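Local coordinates for protein MucR Phosphodiesterase (PDB 5M1T) that belongs to the EAL-domain family of bacterial phosphodiesterases and holds the ligand C2E together with two magnesium ions, at residues 210-215 with 220-225; 43-48 with 71-76. All blocks are in the same frame, centred on the assembly; numbering follows the deposited sequence.

Overall arrangement
Contacts 1 and 2 lie in one EAL domain, their centres about 34 Å apart and their nearest atoms about 15 Å apart, so they do not touch. Contact 2 closes the open end of the hairpin made by strands 46-55 and 61-72, early in the chain; contact 1 comes much later, where helix 210-214 turns back on helix 220-236. The two stand at different distances from bound C2E. Contact 1 reaches it directly through Arg210, and the residue Gly211 lies about 9 Å from a bound magnesium ion. In contact 2 the side chain of Val47 stays about 11 Å from C2E, although Leu68 and Arg69, just before segment 71-76, hydrogen-bond to the ligand.

Contact 1: residues 210-215 with 220-225; sequences RGFINE and SDDAAI. With C2E (9,9'-[(2R,3R,3aS,5S,7aR,9R,10R,10aS,12S,14aR)-3,5,10,12-tetrahydroxy-5,12-dioxidooctahydro-2H,7H-difuro[3,2-d:3',2'-j][1,3,7,9,2,8]tetraoxadiphosphacyclododecine-2,9-diyl]bis(2-amino-1,9-dihydro-6H-purin-6-one)), chain C.
With CG anti to its carbonyl carbon and beside the backbone N (chi1 -60°), Phe212 extends its ring to Ile225, whose CG2, anti to the backbone N, rises over the ring face. This CH-pi contact places CG2 of Ile225 4.3 Å from the centroid of the Phe212 ring and 25° off its normal. It brings together two successive helices of the EAL domain, 210-214 and the start of 220-236, joined by a short loop. The short segments run at 130° to each other, well short of antiparallel, with axes 9.2 Å apart.

Asp222 meets the same ring differently. Its OD1 lies in the ring plane at the edge, 3.0 Å from CD1 of Phe212, and the carboxylate stands nearly perpendicular to the ring. The geometry is consistent with a weak edge-on approach to the C-H rim, while Ile225 covers a face. The exact placing of this carboxylate is doubtful, however, because its other oxygen, OD2, comes too close to Glu215 in the model. No hydrogen bond crosses between the segments; the ring of Phe212 makes the main contacts.

On the far flank of helix 210-214, Ile213 packs against Gln250 and Leu254 of helix 248-257. Arg210 instead reaches the ligand pocket, its chain extended from CG to NE. Atom O4' of C2E lies over one guanidinium face, offset toward the rim, while NH1 of Arg210 approaches the phosphate oxygen O1P of C2E to 3.2 Å.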
# COMPACT_ATOMS: atom_id res chain seq x y z
N ARG A 210 -11.93 19.78 -9.15
CA ARG A 210 -12.39 21.16 -9.07
C ARG A 210 -11.69 22.07 -10.04
O ARG A 210 -12.26 23.07 -10.43
CB ARG A 210 -12.23 21.72 -7.66
CG ARG A 210 -10.80 21.82 -7.15
CD ARG A 210 -10.83 22.44 -5.75
NE ARG A 210 -9.61 22.40 -4.93
CZ ARG A 210 -8.94 21.30 -4.54
NH1 ARG A 210 -9.25 20.07 -4.99
NH2 ARG A 210 -7.89 21.45 -3.71
N GLY A 211 -10.46 21.72 -10.42
CA GLY A 211 -9.70 22.50 -11.41
C GLY A 211 -10.44 22.69 -12.72
O GLY A 211 -10.42 23.77 -13.32
N PHE A 212 -11.15 21.66 -13.14
CA PHE A 212 -11.92 21.74 -14.39
C PHE A 212 -13.19 22.56 -14.27
O PHE A 212 -13.62 23.20 -15.25
CB PHE A 212 -12.26 20.35 -14.88
CG PHE A 212 -11.04 19.52 -15.16
CD1 PHE A 212 -10.27 19.79 -16.27
CD2 PHE A 212 -10.65 18.53 -14.29
CE1 PHE A 212 -9.15 19.05 -16.55
CE2 PHE A 212 -9.52 17.79 -14.55
CZ PHE A 212 -8.76 18.06 -15.68
N ILE A 213 -13.77 22.58 -13.08
CA ILE A 213 -14.95 23.41 -12.85
C ILE A 213 -14.57 24.89 -12.84
O ILE A 213 -15.24 25.72 -13.43
CB ILE A 213 -15.63 23.02 -11.52
CG1 ILE A 213 -15.92 21.52 -11.49
CG2 ILE A 213 -16.88 23.84 -11.29
CD1 ILE A 213 -16.58 20.94 -12.71
N ASN A 214 -13.48 25.21 -12.14
CA ASN A 214 -13.03 26.58 -11.97
C ASN A 214 -12.59 27.23 -13.28
O ASN A 214 -12.70 28.44 -13.43
CB ASN A 214 -11.85 26.59 -11.02
CG ASN A 214 -11.48 27.97 -10.55
OD1 ASN A 214 -12.34 28.80 -10.20
ND2 ASN A 214 -10.18 28.23 -10.51
N GLU A 215 -12.03 26.44 -14.20
CA GLU A 215 -11.54 27.01 -15.45
C GLU A 215 -12.62 27.12 -16.55
O GLU A 215 -12.32 27.61 -17.63
CB GLU A 215 -10.35 26.18 -15.98
CG GLU A 215 -9.07 26.26 -15.12
CD GLU A 215 -8.30 27.56 -15.27
OE1 GLU A 215 -7.58 28.00 -14.32
OE2 GLU A 215 -8.41 28.16 -16.37
N SER A 220 -11.93 26.95 -23.46
CA SER A 220 -13.00 26.22 -24.18
C SER A 220 -12.86 24.68 -24.09
O SER A 220 -13.84 23.92 -24.28
CB SER A 220 -13.08 26.66 -25.64
OG SER A 220 -11.96 26.21 -26.38
N ASP A 221 -11.64 24.23 -23.81
CA ASP A 221 -11.36 22.82 -23.69
C ASP A 221 -11.98 22.22 -22.42
O ASP A 221 -12.38 21.07 -22.43
CB ASP A 221 -9.84 22.56 -23.73
CG ASP A 221 -9.29 22.53 -25.17
OD1 ASP A 221 -10.11 22.37 -26.13
OD2 ASP A 221 -8.05 22.65 -25.34
N ASP A 222 -12.08 23.00 -21.35
CA ASP A 222 -12.53 22.43 -20.08
C ASP A 222 -13.95 21.92 -20.13
O ASP A 222 -14.25 20.91 -19.52
CB ASP A 222 -12.39 23.40 -18.89
CG ASP A 222 -11.09 23.20 -18.10
OD1 ASP A 222 -10.43 22.13 -18.21
OD2 ASP A 222 -10.69 24.13 -17.36
N ALA A 223 -14.85 22.61 -20.82
CA ALA A 223 -16.23 22.18 -20.91
C ALA A 223 -16.35 20.82 -21.62
O ALA A 223 -17.21 20.00 -21.26
CB ALA A 223 -17.06 23.23 -21.63
N ALA A 224 -15.52 20.61 -22.65
CA ALA A 224 -15.52 19.34 -23.35
C ALA A 224 -15.02 18.24 -22.41
O ALA A 224 -15.58 17.13 -22.37
CB ALA A 224 -14.69 19.42 -24.63
N ILE A 225 -13.99 18.55 -21.63
CA ILE A 225 -13.40 17.55 -20.74
C ILE A 225 -14.42 17.16 -19.69
O ILE A 225 -14.62 15.96 -19.43
CB ILE A 225 -12.12 18.09 -20.06
CG1 ILE A 225 -11.05 18.38 -21.10
CG2 ILE A 225 -11.62 17.12 -18.98
CD1 ILE A 225 -9.87 19.17 -20.54
P1 C2E C . -9.98 16.90 -2.17
O2P C2E C . -10.18 15.45 -1.84
O1P C2E C . -10.10 17.25 -3.64
O5' C2E C . -11.04 17.73 -1.32
C5' C2E C . -11.75 18.80 -1.89
C4' C2E C . -11.04 20.11 -1.67
O4' C2E C . -11.72 21.13 -2.44
C3' C2E C . -11.11 20.57 -0.22
O3' C2E C . -9.92 21.31 0.08
C2' C2E C . -12.29 21.51 -0.18
O2' C2E C . -12.22 22.47 0.87
C1' C2E C . -12.14 22.16 -1.55
N9 C2E C . -13.38 22.75 -2.07
C8 C2E C . -14.61 22.22 -2.01
N7 C2E C . -15.50 23.05 -2.61
C5 C2E C . -14.82 24.11 -3.06
C6 C2E C . -15.15 25.34 -3.79
O6 C2E C . -16.33 25.57 -4.13
N1 C2E C . -14.14 26.19 -4.06
C2 C2E C . -12.86 25.94 -3.68
N2 C2E C . -11.89 26.83 -3.98
N3 C2E C . -12.49 24.82 -3.03
C4 C2E C . -13.42 23.90 -2.70
P11 C2E C . -9.10 21.03 1.43
O21 C2E C . -10.09 20.84 2.57
O11 C2E C . -8.21 22.19 1.70
O5A C2E C . -8.28 19.67 1.20
C5A C2E C . -7.33 19.62 0.13
C4A C2E C . -6.91 18.18 -0.11
O4A C2E C . -6.36 17.61 1.08
C3A C2E C . -8.08 17.28 -0.42
O3A C2E C . -8.49 17.38 -1.78
C2A C2E C . -7.54 15.92 -0.07
O2A C2E C . -6.71 15.40 -1.11
C1A C2E C . -6.66 16.21 1.12
N91 C2E C . -7.36 15.84 2.38
C81 C2E C . -8.25 16.56 3.10
N71 C2E C . -8.63 15.88 4.21
C51 C2E C . -7.98 14.70 4.19
C61 C2E C . -7.92 13.50 5.04
O61 C2E C . -8.61 13.42 6.08
N11 C2E C . -7.10 12.50 4.65
C21 C2E C . -6.37 12.57 3.52
N21 C2E C . -5.57 11.54 3.19
N31 C2E C . -6.37 13.64 2.69
C41 C2E C . -7.16 14.69 2.98

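Contact 2: residues 43-48 with 71-76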
# COMPACT_ATOMS: atom_id res chain seq x y z
N ARG A 43 -2.36 17.22 21.28
CA ARG A 43 -2.86 18.52 21.68
C ARG A 43 -4.32 18.76 21.25
O ARG A 43 -4.82 19.85 21.48
CB ARG A 43 -1.97 19.63 21.10
CG ARG A 43 -0.47 19.51 21.39
CD ARG A 43 -0.04 20.19 22.68
NE ARG A 43 1.00 19.39 23.35
CZ ARG A 43 0.81 18.56 24.40
NH1 ARG A 43 -0.39 18.39 24.96
NH2 ARG A 43 1.83 17.87 24.89
N ARG A 44 -4.97 17.78 20.64
CA ARG A 44 -6.35 17.87 20.09
C ARG A 44 -6.53 19.05 19.15
O ARG A 44 -7.56 19.71 19.12
CB ARG A 44 -7.44 17.94 21.17
CG ARG A 44 -7.28 16.99 22.35
CD ARG A 44 -7.28 15.52 21.98
NE ARG A 44 -7.83 14.77 23.11
CZ ARG A 44 -8.21 13.49 23.07
NH1 ARG A 44 -8.10 12.76 21.95
NH2 ARG A 44 -8.69 12.93 24.18
N GLN A 45 -5.51 19.32 18.37
CA GLN A 45 -5.56 20.43 17.47
C GLN A 45 -6.16 20.03 16.12
O GLN A 45 -6.51 20.92 15.33
CB GLN A 45 -4.15 21.00 17.34
CG GLN A 45 -3.65 21.64 18.63
CD GLN A 45 -2.21 22.07 18.50
OE1 GLN A 45 -1.54 21.70 17.54
NE2 GLN A 45 -1.72 22.83 19.45
N LEU A 46 -6.28 18.72 15.87
CA LEU A 46 -6.85 18.23 14.61
C LEU A 46 -8.35 18.01 14.70
O LEU A 46 -8.84 17.36 15.62
CB LEU A 46 -6.14 16.96 14.11
CG LEU A 46 -4.67 17.08 13.73
CD1 LEU A 46 -4.15 15.81 13.05
CD2 LEU A 46 -4.41 18.29 12.86
N VAL A 47 -9.08 18.56 13.72
CA VAL A 47 -10.54 18.48 13.68
C VAL A 47 -11.03 18.13 12.29
O VAL A 47 -10.36 18.44 11.30
CB VAL A 47 -11.17 19.82 14.11
CG1 VAL A 47 -10.76 20.16 15.53
CG2 VAL A 47 -10.77 20.96 13.18
N LEU A 48 -12.20 17.51 12.19
CA LEU A 48 -12.82 17.28 10.88
C LEU A 48 -13.86 18.33 10.56
O LEU A 48 -14.72 18.65 11.38
CB LEU A 48 -13.48 15.92 10.80
CG LEU A 48 -12.57 14.73 10.68
CD1 LEU A 48 -13.41 13.48 10.46
CD2 LEU A 48 -11.61 14.92 9.52
N GLU A 71 -6.35 23.28 13.77
CA GLU A 71 -6.47 24.50 14.57
C GLU A 71 -5.16 24.73 15.29
O GLU A 71 -4.92 24.19 16.36
CB GLU A 71 -7.57 24.39 15.62
CG GLU A 71 -8.95 24.13 15.06
CD GLU A 71 -9.97 23.90 16.16
OE1 GLU A 71 -9.59 23.42 17.28
OE2 GLU A 71 -11.15 24.21 15.90
N HIS A 72 -4.34 25.58 14.70
CA HIS A 72 -3.04 25.88 15.26
C HIS A 72 -3.07 27.10 16.21
O HIS A 72 -3.57 28.17 15.86
CB HIS A 72 -2.01 26.06 14.15
CG HIS A 72 -0.61 25.94 14.63
ND1 HIS A 72 0.06 26.97 15.24
CD2 HIS A 72 0.23 24.88 14.64
CE1 HIS A 72 1.27 26.57 15.58
NE2 HIS A 72 1.40 25.31 15.23
N PRO A 73 -2.53 26.94 17.43
CA PRO A 73 -2.61 28.04 18.39
C PRO A 73 -1.93 29.35 17.90
O PRO A 73 -2.44 30.43 18.19
CB PRO A 73 -1.94 27.48 19.66
CG PRO A 73 -1.07 26.35 19.19
CD PRO A 73 -1.71 25.81 17.93
N GLN A 74 -0.81 29.27 17.19
CA GLN A 74 -0.23 30.46 16.54
C GLN A 74 -0.82 30.81 15.15
O GLN A 74 -1.26 31.94 14.95
CB GLN A 74 1.31 30.33 16.43
CG GLN A 74 2.08 30.42 17.76
CD GLN A 74 2.39 29.05 18.37
OE1 GLN A 74 3.30 28.32 17.91
NE2 GLN A 74 1.65 28.69 19.42
N HIS A 75 -0.81 29.87 14.20
CA HIS A 75 -1.18 30.17 12.81
C HIS A 75 -2.68 30.15 12.52
O HIS A 75 -3.12 30.65 11.49
CB HIS A 75 -0.46 29.23 11.86
CG HIS A 75 1.01 29.13 12.10
ND1 HIS A 75 1.60 28.05 12.72
CD2 HIS A 75 2.02 30.00 11.83
CE1 HIS A 75 2.90 28.24 12.82
NE2 HIS A 75 3.18 29.42 12.29
N GLY A 76 -3.48 29.60 13.43
CA GLY A 76 -4.91 29.49 13.19
C GLY A 76 -5.24 28.25 12.37
O GLY A 76 -4.45 27.32 12.30
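Gln45 and Glu71 face each other at a CA-CA distance of 5.1 Å, where the chain entering strand 46-55 passes the end of strand 61-72. One backbone hydrogen bond crosses here, from Glu71 N to Gln45 O at 2.8 Å; its N-H...O angle of 144° shows that it is noticeably bent. Beyond Glu71, residues 72-76 curl back, with His72 and Gly76 exchanging two backbone bonds, N of each to O of the other.

The side chain of Gln45 lies along the backbone of segment 71-76. Its CB is 3.4 Å from Glu71 O, and the chain, extended beyond CG, carries the amide across Pro73 at about a right angle. There NE2 of Gln45 rests 3.3 Å from CD of Pro73, while OE1 accepts a hydrogen bond from the indole NE1 of Trp70, a bond that would help to set the rotation of the amide.

These segments form the open end of the antiparallel beta hairpin 46-55/61-72, the first two strands of the EAL barrel; Val47 continues the pairing with backbone bonds to Arg69. The side chain of Val47 crosses that of Glu71, and its CG1 lies 3.9 Å from Glu71 CD, so the valine methyl abuts the carboxylate end.

His72 turns away from segment 43-48 and braces the curl. Its ND1 accepts a nearly straight bond from His75 N (3.2 Å, 172°), approaching 27° out of the ring plane, and a weak one from Gln74 N. The other ring nitrogen, NE2, is hydrogen-bonded to Asp36 OD2.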